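Local coordinates for nitrogenase molybdenum-iron protein beta chain (Clostridium pasteurianum, PDB 4WN9), which forms part of the nitrogenase complex that catalyses biological nitrogen fixation, reducing dinitrogen to ammonium and sharing an [8Fe-7S] cluster with the alpha chain, at residues B[29-34]-B[148-153]; B[59-64]-B[415-420]; B[174-179]-B[200-205]; B[180-185]-B[421-426]. All coordinates share one frame; numbering follows the deposited sequence.

Interaction 1 (B[29-34]-B[148-153]); sequences MYAALG and TGFANM. With PRO (proline), chain K.
Phe-150 reaches from helix 146-161 to the helix that holds Tyr-30 and Ala-31. With CG opposite the backbone N (chi1 179°), its ring brings CD2 to 3.6 Å from Ala-31 CB. The small Ala-31 lets the backbones come close, 5.6 Å between the CA atoms of Ala-31 and Phe-150, and the flat ring fits against its methyl. The same rim of the ring lies at the edge of the Tyr-30 ring, where Phe-150 CE2 is 3.9 Å from Tyr-30 CD2. One turn on, Met-153 takes the other side of Ala-31, whose methyl thus sits between a ring and a flexible thioether: Met-153 CG lies 3.7 Å from Ala-31 CB. The chain then bends at chi2 (77°), and Met-153 SD ends 4.4 Å from the CB of Ala-32, a small neighbour. One face of Tyr-30 receives the bound proline, whose CG is 3.6 Å from Tyr-30 CZ, while the phenol OH is hydrogen-bonded to Val-179 O and Thr-204 OG1. The contact is buried, and the side chain of Phe-150 is about 12 Å from that of Cys-23, a ligand of the [8Fe-7S] cluster. No hydrogen bond joins 29-34 to 148-153. This contact therefore rests on dispersion and shape, while the polar end of Tyr-30 is satisfied elsewhere and its ring becomes an apolar wall of the proline pocket.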
# COMPACT_ATOMS: atom_id res chain seq x y z
N MET B 29 -9.11 -13.53 -26.07
CA MET B 29 -7.80 -13.01 -26.45
C MET B 29 -6.76 -13.31 -25.35
O MET B 29 -5.66 -13.74 -25.65
CB MET B 29 -7.89 -11.51 -26.73
CG MET B 29 -6.60 -10.85 -27.18
SD MET B 29 -6.72 -9.05 -27.48
CE MET B 29 -8.00 -9.03 -28.73
N TYR B 30 -7.14 -13.11 -24.09
CA TYR B 30 -6.28 -13.45 -22.95
C TYR B 30 -5.92 -14.97 -22.91
O TYR B 30 -4.76 -15.33 -22.74
CB TYR B 30 -6.95 -12.99 -21.65
CG TYR B 30 -6.14 -13.23 -20.38
CD1 TYR B 30 -4.99 -12.50 -20.12
CD2 TYR B 30 -6.50 -14.23 -19.49
CE1 TYR B 30 -4.24 -12.75 -18.99
CE2 TYR B 30 -5.77 -14.47 -18.34
CZ TYR B 30 -4.62 -13.74 -18.11
OH TYR B 30 -3.91 -13.99 -16.96
N ALA B 31 -6.91 -15.83 -23.07
CA ALA B 31 -6.73 -17.30 -23.09
C ALA B 31 -5.78 -17.69 -24.21
O ALA B 31 -4.84 -18.43 -23.97
CB ALA B 31 -8.09 -18.00 -23.26
N ALA B 32 -5.96 -17.11 -25.40
CA ALA B 32 -5.07 -17.38 -26.54
C ALA B 32 -3.62 -16.97 -26.31
O ALA B 32 -2.70 -17.61 -26.83
CB ALA B 32 -5.59 -16.70 -27.79
N LEU B 33 -3.40 -15.90 -25.54
CA LEU B 33 -2.04 -15.47 -25.23
C LEU B 33 -1.39 -16.38 -24.20
O LEU B 33 -0.19 -16.30 -23.94
CB LEU B 33 -2.03 -14.03 -24.72
CG LEU B 33 -2.21 -12.98 -25.81
CD1 LEU B 33 -2.45 -11.60 -25.20
CD2 LEU B 33 -0.97 -12.99 -26.69
N GLY B 34 -2.20 -17.26 -23.63
CA GLY B 34 -1.68 -18.32 -22.77
C GLY B 34 -1.33 -19.59 -23.54
O GLY B 34 -1.25 -20.66 -22.95
N THR B 148 -16.84 -15.67 -19.84
CA THR B 148 -17.40 -16.63 -20.75
C THR B 148 -16.59 -16.76 -22.01
O THR B 148 -16.47 -17.85 -22.54
CB THR B 148 -18.83 -16.25 -21.15
OG1 THR B 148 -19.46 -15.53 -20.08
CG2 THR B 148 -19.64 -17.51 -21.46
N GLY B 149 -16.01 -15.65 -22.48
CA GLY B 149 -15.12 -15.68 -23.64
C GLY B 149 -13.89 -16.52 -23.40
O GLY B 149 -13.43 -17.30 -24.26
N PHE B 150 -13.33 -16.37 -22.21
CA PHE B 150 -12.20 -17.16 -21.80
C PHE B 150 -12.58 -18.64 -21.80
O PHE B 150 -11.85 -19.48 -22.33
CB PHE B 150 -11.76 -16.72 -20.41
CG PHE B 150 -10.60 -17.49 -19.86
CD1 PHE B 150 -10.81 -18.66 -19.16
CD2 PHE B 150 -9.31 -17.03 -20.00
CE1 PHE B 150 -9.75 -19.34 -18.62
CE2 PHE B 150 -8.27 -17.70 -19.44
CZ PHE B 150 -8.49 -18.86 -18.75
N ALA B 151 -13.73 -18.95 -21.21
CA ALA B 151 -14.20 -20.35 -21.09
C ALA B 151 -14.36 -20.97 -22.46
O ALA B 151 -14.00 -22.15 -22.67
CB ALA B 151 -15.53 -20.41 -20.35
N ASN B 152 -14.90 -20.17 -23.37
CA ASN B 152 -15.08 -20.61 -24.76
C ASN B 152 -13.80 -20.85 -25.51
O ASN B 152 -13.69 -21.84 -26.24
CB ASN B 152 -15.96 -19.66 -25.54
CG ASN B 152 -17.41 -19.79 -25.15
OD1 ASN B 152 -17.83 -20.84 -24.69
ND2 ASN B 152 -18.17 -18.73 -25.31
N MET B 153 -12.83 -19.98 -25.34
CA MET B 153 -11.54 -20.19 -26.00
C MET B 153 -10.87 -21.44 -25.49
O MET B 153 -10.18 -22.13 -26.23
CB MET B 153 -10.62 -19.01 -25.80
CG MET B 153 -9.31 -19.09 -26.58
SD MET B 153 -9.48 -18.70 -28.33
CE MET B 153 -9.64 -20.32 -29.08
N PRO K . -5.65 -10.38 -15.06
CA PRO K . -6.68 -10.77 -14.14
C PRO K . -6.22 -11.05 -12.72
O PRO K . -5.18 -10.58 -12.24
CB PRO K . -7.26 -12.00 -14.82
CG PRO K . -7.04 -11.76 -16.29
CD PRO K . -6.10 -10.62 -16.44
OXT PRO K . -6.95 -11.73 -12.02

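Interaction 2 (B[59-64]-B[415-420]); sequences HFKEPA and DRYGHY. With FE (Fe (III) ion), chain M; PRO (proline), chain K.
An iron site at the interface between two copies of the beta chain is built where helix 46-60 ends, and there Lys-61 packs against Tyr-417 and Tyr-420. Lys-61 O binds the iron at 2.0 Å and Glu-62 OE2 at 2.2 Å; two waters join them, and Asp-301 and Asp-305 of the second subunit complete the site. Positive phi at Lys-61 (55°) turns the chain out of the helix. Lysine suits this place: its long apolar chain crosses both tyrosines, CE lying 3.7 Å from Tyr-417 CE2, and its ammonium still reaches Arg-58 O and Met-414 O. Tyr-420 lays one ring face over Phe-60 O, which is 3.4 Å from Tyr-420 CZ and also accepts a hydrogen bond from an iron-bound water. Tyr-420 CB touches Phe-60 CD1 at 3.8 Å. Beside it, His-419 turns an edge to the face of His-59 in a T-shaped pair, the planes at 89°. His-59 ND1 accepts from Ile-413 N, and its NE2 lies 3.6 Å from the bound proline's N. Carboxylates and a carbonyl are hard oxygen ligands suited to a ferric ion, so the metal fastens this helix end to the second subunit, while aromatic packing joins it to loop 415-420.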
# COMPACT_ATOMS: atom_id res chain seq x y z
N HIS B 59 -3.66 -2.83 -18.30
CA HIS B 59 -3.59 -3.60 -17.06
C HIS B 59 -2.15 -4.02 -16.76
O HIS B 59 -1.63 -3.78 -15.66
CB HIS B 59 -4.54 -4.80 -17.14
CG HIS B 59 -4.44 -5.76 -15.98
ND1 HIS B 59 -5.37 -5.80 -14.96
CD2 HIS B 59 -3.50 -6.69 -15.68
CE1 HIS B 59 -5.01 -6.71 -14.08
NE2 HIS B 59 -3.89 -7.28 -14.50
N PHE B 60 -1.48 -4.64 -17.74
CA PHE B 60 -0.20 -5.25 -17.51
C PHE B 60 1.02 -4.34 -17.77
O PHE B 60 2.12 -4.66 -17.34
CB PHE B 60 -0.08 -6.48 -18.39
CG PHE B 60 -0.93 -7.61 -17.95
CD1 PHE B 60 -0.58 -8.36 -16.85
CD2 PHE B 60 -2.10 -7.90 -18.61
CE1 PHE B 60 -1.37 -9.39 -16.42
CE2 PHE B 60 -2.89 -8.95 -18.19
CZ PHE B 60 -2.52 -9.68 -17.09
N LYS B 61 0.80 -3.23 -18.46
CA LYS B 61 1.88 -2.40 -18.92
C LYS B 61 2.84 -3.27 -19.76
O LYS B 61 4.04 -3.32 -19.53
CB LYS B 61 2.61 -1.71 -17.77
CG LYS B 61 1.75 -0.98 -16.75
CD LYS B 61 0.66 -0.10 -17.35
CE LYS B 61 0.09 0.89 -16.32
NZ LYS B 61 -1.23 1.41 -16.83
N GLU B 62 2.26 -3.99 -20.72
CA GLU B 62 2.97 -4.95 -21.56
C GLU B 62 2.33 -4.90 -22.93
O GLU B 62 1.14 -4.60 -23.06
CB GLU B 62 2.84 -6.38 -21.01
CG GLU B 62 3.73 -6.73 -19.83
CD GLU B 62 5.20 -6.74 -20.17
OE1 GLU B 62 5.61 -7.70 -20.84
OE2 GLU B 62 5.93 -5.81 -19.75
N PRO B 63 3.11 -5.19 -23.97
CA PRO B 63 2.43 -5.41 -25.22
C PRO B 63 1.34 -6.46 -25.09
O PRO B 63 1.39 -7.31 -24.18
CB PRO B 63 3.56 -5.92 -26.15
CG PRO B 63 4.81 -5.44 -25.50
CD PRO B 63 4.53 -5.57 -24.04
N ALA B 64 0.36 -6.41 -25.99
CA ALA B 64 -0.67 -7.47 -26.13
C ALA B 64 -1.12 -7.50 -27.58
O ALA B 64 -1.83 -6.60 -28.04
CB ALA B 64 -1.86 -7.20 -25.21
N ASP B 415 -4.10 1.26 -13.19
CA ASP B 415 -3.62 2.50 -12.56
C ASP B 415 -2.54 2.34 -11.51
O ASP B 415 -2.27 3.27 -10.73
CB ASP B 415 -4.81 3.28 -12.00
CG ASP B 415 -5.61 2.50 -10.98
OD1 ASP B 415 -5.63 1.24 -10.98
OD2 ASP B 415 -6.27 3.16 -10.18
N ARG B 416 -1.90 1.18 -11.48
CA ARG B 416 -0.76 0.98 -10.59
C ARG B 416 0.31 0.13 -11.28
O ARG B 416 0.04 -0.50 -12.30
CB ARG B 416 -1.20 0.33 -9.28
CG ARG B 416 -2.08 1.17 -8.38
CD ARG B 416 -1.38 2.45 -7.92
NE ARG B 416 -2.11 3.25 -6.95
CZ ARG B 416 -2.98 4.21 -7.28
NH1 ARG B 416 -3.27 4.49 -8.55
NH2 ARG B 416 -3.58 4.90 -6.34
N TYR B 417 1.51 0.12 -10.69
CA TYR B 417 2.71 -0.46 -11.30
C TYR B 417 3.26 -1.60 -10.45
O TYR B 417 3.66 -1.42 -9.30
CB TYR B 417 3.77 0.63 -11.51
CG TYR B 417 3.34 1.57 -12.60
CD1 TYR B 417 2.53 2.66 -12.34
CD2 TYR B 417 3.69 1.31 -13.92
CE1 TYR B 417 2.08 3.48 -13.37
CE2 TYR B 417 3.28 2.12 -14.92
CZ TYR B 417 2.47 3.20 -14.66
OH TYR B 417 2.06 3.97 -15.72
N GLY B 418 3.27 -2.78 -11.05
CA GLY B 418 3.86 -3.95 -10.44
C GLY B 418 2.89 -4.89 -9.74
O GLY B 418 3.31 -5.92 -9.23
N HIS B 419 1.60 -4.58 -9.74
CA HIS B 419 0.63 -5.43 -9.08
C HIS B 419 0.56 -6.79 -9.75
O HIS B 419 0.28 -7.78 -9.10
CB HIS B 419 -0.75 -4.78 -9.07
CG HIS B 419 -1.28 -4.48 -10.44
ND1 HIS B 419 -2.00 -5.39 -11.18
CD2 HIS B 419 -1.21 -3.36 -11.18
CE1 HIS B 419 -2.32 -4.84 -12.34
NE2 HIS B 419 -1.86 -3.60 -12.36
N TYR B 420 0.84 -6.82 -11.05
CA TYR B 420 0.76 -8.07 -11.82
C TYR B 420 1.91 -9.02 -11.47
O TYR B 420 1.98 -10.11 -12.02
CB TYR B 420 0.72 -7.78 -13.33
CG TYR B 420 1.47 -6.53 -13.65
CD1 TYR B 420 2.86 -6.54 -13.72
CD2 TYR B 420 0.83 -5.32 -13.77
CE1 TYR B 420 3.57 -5.38 -13.94
CE2 TYR B 420 1.54 -4.16 -13.99
CZ TYR B 420 2.91 -4.21 -14.07
OH TYR B 420 3.62 -3.06 -14.26
FE FE M . 5.88 -3.86 -18.79
N PRO K . -5.65 -10.38 -15.06
CA PRO K . -6.68 -10.77 -14.14
C PRO K . -6.22 -11.05 -12.72
O PRO K . -5.18 -10.58 -12.24
CB PRO K . -7.26 -12.00 -14.82
CG PRO K . -7.04 -11.76 -16.29
CD PRO K . -6.10 -10.62 -16.44
OXT PRO K . -6.95 -11.73 -12.02
O HOH W 1 4.89 -4.83 -17.22
O HOH W 2 6.89 -3.01 -20.40

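Interaction 3 (B[174-179]-B[200-205]); sequences VIPGFV and MFPDTS. With PRO (proline), chain K.
Val-174 O is approached by two groups of the neighbouring strand segment: Phe-201 N donates a hydrogen bond to it at 3.3 Å, almost in line with the carbonyl, and Met-200 CA adds a CA-H...O contact. This is parallel sheet pairing, with Val-174 bridged to Met-200, in a beta-alpha-beta unit where strand 172-175, helix 181-194 and strand 198-200 follow one another. Beta-branched Val-174 suits a strand, and its CG1 lies 3.7 Å from Met-200 CB on the sheet face turned to that helix. On the other face Ile-175 and Phe-201 run side by side, Ile-175 CG1 meeting Phe-201 CE1 at 3.7 Å; Phe-201 holds its CG between backbone N and carbonyl carbon (chi1 76°), which brings the ring alongside the isoleucine. Pro-176 has no N-H to continue the pairing, consistent with the bridge stopping here, and its CD sits 3.3 Å from Phe-201 O. Pro-202 follows a cis peptide bond, and its buried carbonyl O lies 3.5 Å from Pro-176 CG without a hydrogen-bond partner. Farther along, Asp-203 OD1 accepts from Ser-205 N, an Asx turn, and from Ser-205 OG at 2.8 Å, while OD2 is salt-bridged to Lys-188. Gly-177, at positive phi (81°), leads into an inverse gamma turn centred on Phe-178, over one face of whose ring the bound proline places CG, 3.4 Å from Phe-178 CZ.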
# COMPACT_ATOMS: atom_id res chain seq x y z
N VAL B 174 -4.39 -28.74 -15.23
CA VAL B 174 -5.00 -27.69 -14.40
C VAL B 174 -5.43 -26.51 -15.28
O VAL B 174 -4.62 -25.96 -16.01
CB VAL B 174 -4.06 -27.25 -13.23
CG1 VAL B 174 -2.67 -26.91 -13.72
CG2 VAL B 174 -4.64 -26.09 -12.46
N ILE B 175 -6.72 -26.21 -15.26
CA ILE B 175 -7.25 -25.05 -15.93
C ILE B 175 -7.46 -23.99 -14.85
O ILE B 175 -8.40 -24.07 -14.07
CB ILE B 175 -8.58 -25.36 -16.65
CG1 ILE B 175 -8.37 -26.47 -17.69
CG2 ILE B 175 -9.11 -24.13 -17.36
CD1 ILE B 175 -9.66 -26.88 -18.40
N PRO B 176 -6.58 -22.99 -14.81
CA PRO B 176 -6.54 -22.00 -13.71
C PRO B 176 -7.68 -20.98 -13.69
O PRO B 176 -7.82 -20.23 -12.72
CB PRO B 176 -5.22 -21.27 -13.97
CG PRO B 176 -5.08 -21.28 -15.45
CD PRO B 176 -5.67 -22.62 -15.90
N GLY B 177 -8.45 -20.90 -14.77
CA GLY B 177 -9.53 -19.94 -14.83
C GLY B 177 -9.01 -18.56 -15.19
O GLY B 177 -7.84 -18.39 -15.59
N PHE B 178 -9.91 -17.58 -15.09
CA PHE B 178 -9.62 -16.20 -15.47
C PHE B 178 -8.88 -15.50 -14.32
O PHE B 178 -9.44 -14.67 -13.57
CB PHE B 178 -10.91 -15.46 -15.87
CG PHE B 178 -10.65 -14.15 -16.55
CD1 PHE B 178 -10.09 -14.10 -17.80
CD2 PHE B 178 -10.88 -12.95 -15.88
CE1 PHE B 178 -9.83 -12.88 -18.42
CE2 PHE B 178 -10.59 -11.74 -16.47
CZ PHE B 178 -10.08 -11.71 -17.76
N VAL B 179 -7.61 -15.88 -14.18
CA VAL B 179 -6.72 -15.30 -13.17
C VAL B 179 -5.45 -14.74 -13.82
O VAL B 179 -5.15 -15.02 -14.98
CB VAL B 179 -6.31 -16.35 -12.12
CG1 VAL B 179 -7.52 -16.88 -11.36
CG2 VAL B 179 -5.54 -17.49 -12.79
N MET B 200 -0.56 -27.02 -17.26
CA MET B 200 -1.48 -25.90 -17.11
C MET B 200 -1.76 -25.27 -18.45
O MET B 200 -0.84 -24.99 -19.20
CB MET B 200 -0.88 -24.81 -16.21
CG MET B 200 -1.74 -23.58 -16.01
SD MET B 200 -0.97 -22.31 -14.93
CE MET B 200 -1.11 -23.09 -13.33
N PHE B 201 -3.04 -24.98 -18.72
CA PHE B 201 -3.45 -24.19 -19.89
C PHE B 201 -4.77 -23.50 -19.59
O PHE B 201 -5.59 -24.06 -18.84
CB PHE B 201 -3.61 -25.08 -21.15
CG PHE B 201 -4.87 -25.91 -21.16
CD1 PHE B 201 -5.01 -27.01 -20.35
CD2 PHE B 201 -5.92 -25.61 -22.03
CE1 PHE B 201 -6.15 -27.77 -20.38
CE2 PHE B 201 -7.07 -26.37 -22.06
CZ PHE B 201 -7.19 -27.46 -21.23
N PRO B 202 -4.98 -22.28 -20.09
CA PRO B 202 -3.96 -21.46 -20.70
C PRO B 202 -3.02 -21.04 -19.62
O PRO B 202 -3.38 -21.11 -18.46
CB PRO B 202 -4.73 -20.24 -21.20
CG PRO B 202 -6.12 -20.66 -21.29
CD PRO B 202 -6.32 -21.72 -20.25
N ASP B 203 -1.81 -20.63 -19.98
CA ASP B 203 -0.88 -20.13 -19.01
C ASP B 203 -0.26 -18.86 -19.58
O ASP B 203 0.55 -18.92 -20.51
CB ASP B 203 0.16 -21.21 -18.65
CG ASP B 203 1.29 -20.67 -17.82
OD1 ASP B 203 1.12 -19.59 -17.21
OD2 ASP B 203 2.36 -21.29 -17.80
N THR B 204 -0.63 -17.69 -19.03
CA THR B 204 -0.09 -16.41 -19.53
C THR B 204 1.20 -15.95 -18.86
O THR B 204 1.77 -14.91 -19.24
CB THR B 204 -1.10 -15.24 -19.41
OG1 THR B 204 -1.56 -15.11 -18.05
CG2 THR B 204 -2.25 -15.46 -20.36
N SER B 205 1.68 -16.70 -17.88
CA SER B 205 2.96 -16.34 -17.25
C SER B 205 4.06 -16.43 -18.31
O SER B 205 4.05 -17.34 -19.14
CB SER B 205 3.26 -17.23 -16.03
OG SER B 205 3.55 -18.57 -16.41
N PRO K . -5.65 -10.38 -15.06
CA PRO K . -6.68 -10.77 -14.14
C PRO K . -6.22 -11.05 -12.72
O PRO K . -5.18 -10.58 -12.24
CB PRO K . -7.26 -12.00 -14.82
CG PRO K . -7.04 -11.76 -16.29
CD PRO K . -6.10 -10.62 -16.44
OXT PRO K . -6.95 -11.73 -12.02

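Interaction 4 (B[180-185]-B[421-426]); sequences GPADMR and YNPKVG. With PRO (proline), chain K.
The carboxylate of Asp-183 and the chain of Lys-424 lie obliquely across each other, joined at both ends. Asp-183 OD1 accepts from Lys-424 N at 2.8 Å, the donor nearly in line with the C-O bond, with a weak bond from Val-425 N beside it. OD2 offers its syn lone pair to Lys-424 NZ at 2.7 Å, a salt bridge. The lysine starts with CG between its backbone N and carbonyl carbon (chi1 53°), runs extended, and bends at chi4 (-63°), which turns the ammonium between Asp-183 and the bound proline, whose OXT it also holds at 2.7 Å. On its anti side OD2 takes Gly-180 N at 3.1 Å. Gly-180 is the N-cap of helix 181-194 and Asp-183 the third helical residue, so this bond matches the backbone-to-side-chain half of a capping box; the reciprocal half is missing because glycine has no side chain. That bareness lets the proline carboxylate approach, its C being 3.3 Å from Gly-180 N. Beside this polar centre, the short methyl of Ala-182 presses on the 421-426 backbone, CB to Asn-422 C being 3.4 Å. Val-425 lays its CG2 against the helix, 3.6 Å from Asp-183 O, while Asn-422 ND2 is hydrogen-bonded to Glu-435 of the second subunit.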
# COMPACT_ATOMS: atom_id res chain seq x y z
N GLY B 180 -4.71 -13.94 -13.08
CA GLY B 180 -3.56 -13.26 -13.64
C GLY B 180 -2.36 -14.19 -13.80
O GLY B 180 -2.32 -15.27 -13.21
N PRO B 181 -1.37 -13.77 -14.57
CA PRO B 181 -0.14 -14.57 -14.65
C PRO B 181 0.58 -14.85 -13.32
O PRO B 181 1.23 -15.91 -13.17
CB PRO B 181 0.77 -13.74 -15.57
CG PRO B 181 0.16 -12.35 -15.62
CD PRO B 181 -1.32 -12.57 -15.43
N ALA B 182 0.52 -13.91 -12.37
CA ALA B 182 1.07 -14.15 -11.03
C ALA B 182 0.42 -15.35 -10.33
O ALA B 182 1.07 -16.11 -9.57
CB ALA B 182 0.94 -12.90 -10.17
N ASP B 183 -0.88 -15.48 -10.55
CA ASP B 183 -1.68 -16.53 -9.97
C ASP B 183 -1.32 -17.85 -10.63
O ASP B 183 -1.23 -18.86 -9.95
CB ASP B 183 -3.18 -16.24 -10.18
CG ASP B 183 -3.64 -14.96 -9.46
OD1 ASP B 183 -3.17 -14.70 -8.33
OD2 ASP B 183 -4.47 -14.23 -10.03
N MET B 184 -1.08 -17.82 -11.93
CA MET B 184 -0.66 -19.01 -12.66
C MET B 184 0.71 -19.49 -12.16
O MET B 184 0.85 -20.66 -11.86
CB MET B 184 -0.65 -18.73 -14.16
CG MET B 184 -2.04 -18.67 -14.75
SD MET B 184 -2.19 -17.49 -16.12
CE MET B 184 -3.87 -17.85 -16.59
N ARG B 185 1.67 -18.57 -11.99
CA ARG B 185 2.97 -18.92 -11.45
C ARG B 185 2.84 -19.57 -10.08
O ARG B 185 3.47 -20.59 -9.81
CB ARG B 185 3.88 -17.70 -11.32
CG ARG B 185 4.32 -17.09 -12.62
CD ARG B 185 5.12 -15.83 -12.38
NE ARG B 185 5.45 -15.17 -13.64
CZ ARG B 185 6.59 -15.32 -14.29
NH1 ARG B 185 7.52 -16.14 -13.81
NH2 ARG B 185 6.81 -14.66 -15.41
N TYR B 421 2.81 -8.63 -10.55
CA TYR B 421 3.82 -9.58 -10.08
C TYR B 421 3.39 -10.29 -8.79
O TYR B 421 4.13 -11.08 -8.25
CB TYR B 421 5.20 -8.91 -9.94
CG TYR B 421 5.75 -8.33 -11.23
CD1 TYR B 421 5.85 -9.10 -12.40
CD2 TYR B 421 6.16 -7.05 -11.29
CE1 TYR B 421 6.34 -8.54 -13.58
CE2 TYR B 421 6.63 -6.50 -12.45
CZ TYR B 421 6.74 -7.24 -13.60
OH TYR B 421 7.25 -6.61 -14.75
N ASN B 422 2.19 -10.03 -8.31
CA ASN B 422 1.76 -10.53 -7.00
C ASN B 422 0.53 -11.41 -7.10
O ASN B 422 -0.48 -10.98 -7.65
CB ASN B 422 1.42 -9.37 -6.06
CG ASN B 422 2.64 -8.55 -5.69
OD1 ASN B 422 3.76 -9.07 -5.57
ND2 ASN B 422 2.43 -7.24 -5.50
N PRO B 423 0.61 -12.62 -6.53
CA PRO B 423 -0.55 -13.48 -6.58
C PRO B 423 -1.61 -13.07 -5.55
O PRO B 423 -1.28 -12.53 -4.49
CB PRO B 423 0.03 -14.85 -6.24
CG PRO B 423 1.13 -14.53 -5.27
CD PRO B 423 1.71 -13.22 -5.76
N LYS B 424 -2.87 -13.35 -5.86
CA LYS B 424 -3.94 -13.35 -4.86
C LYS B 424 -4.30 -14.78 -4.43
O LYS B 424 -4.98 -14.95 -3.44
CB LYS B 424 -5.19 -12.67 -5.41
CG LYS B 424 -5.69 -13.21 -6.74
CD LYS B 424 -6.92 -12.45 -7.21
CE LYS B 424 -7.21 -12.67 -8.68
NZ LYS B 424 -6.11 -12.16 -9.53
N VAL B 425 -3.86 -15.78 -5.18
CA VAL B 425 -4.18 -17.16 -4.86
C VAL B 425 -3.16 -17.79 -3.93
O VAL B 425 -2.03 -17.32 -3.79
CB VAL B 425 -4.32 -18.02 -6.12
CG1 VAL B 425 -5.43 -17.48 -7.00
CG2 VAL B 425 -2.98 -18.12 -6.87
N GLY B 426 -3.56 -18.87 -3.27
CA GLY B 426 -2.65 -19.64 -2.43
C GLY B 426 -2.54 -19.07 -1.03
O GLY B 426 -3.17 -18.07 -0.70
N PRO K . -5.65 -10.38 -15.06
CA PRO K . -6.68 -10.77 -14.14
C PRO K . -6.22 -11.05 -12.72
O PRO K . -5.18 -10.58 -12.24
CB PRO K . -7.26 -12.00 -14.82
CG PRO K . -7.04 -11.76 -16.29
CD PRO K . -6.10 -10.62 -16.44
OXT PRO K . -6.95 -11.73 -12.02

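In the fold
From the N terminus, 29-34 opens interaction 1 and 59-64 opens interaction 2 before 148-153 closes the first loop, so these two cross. Interaction 3 opens and closes after interaction 1 and is nested inside the long loop of interaction 2. Between its halves lies 180-185, the start of interaction 4, which therefore crosses interaction 3; because 421-426 follows 415-420 directly, it crosses interaction 2 as well. Interactions 1 and 4 are in series. Interaction 1 joins helices 24-32 and 146-161, and interaction 3 joins strand 172-175 to strand 198-200 and the loop after it. Interactions 2 and 4, which also touch the second subunit, tie helices 46-60 and 181-194 to the loop before helix 426-448. All four meet at the bound proline.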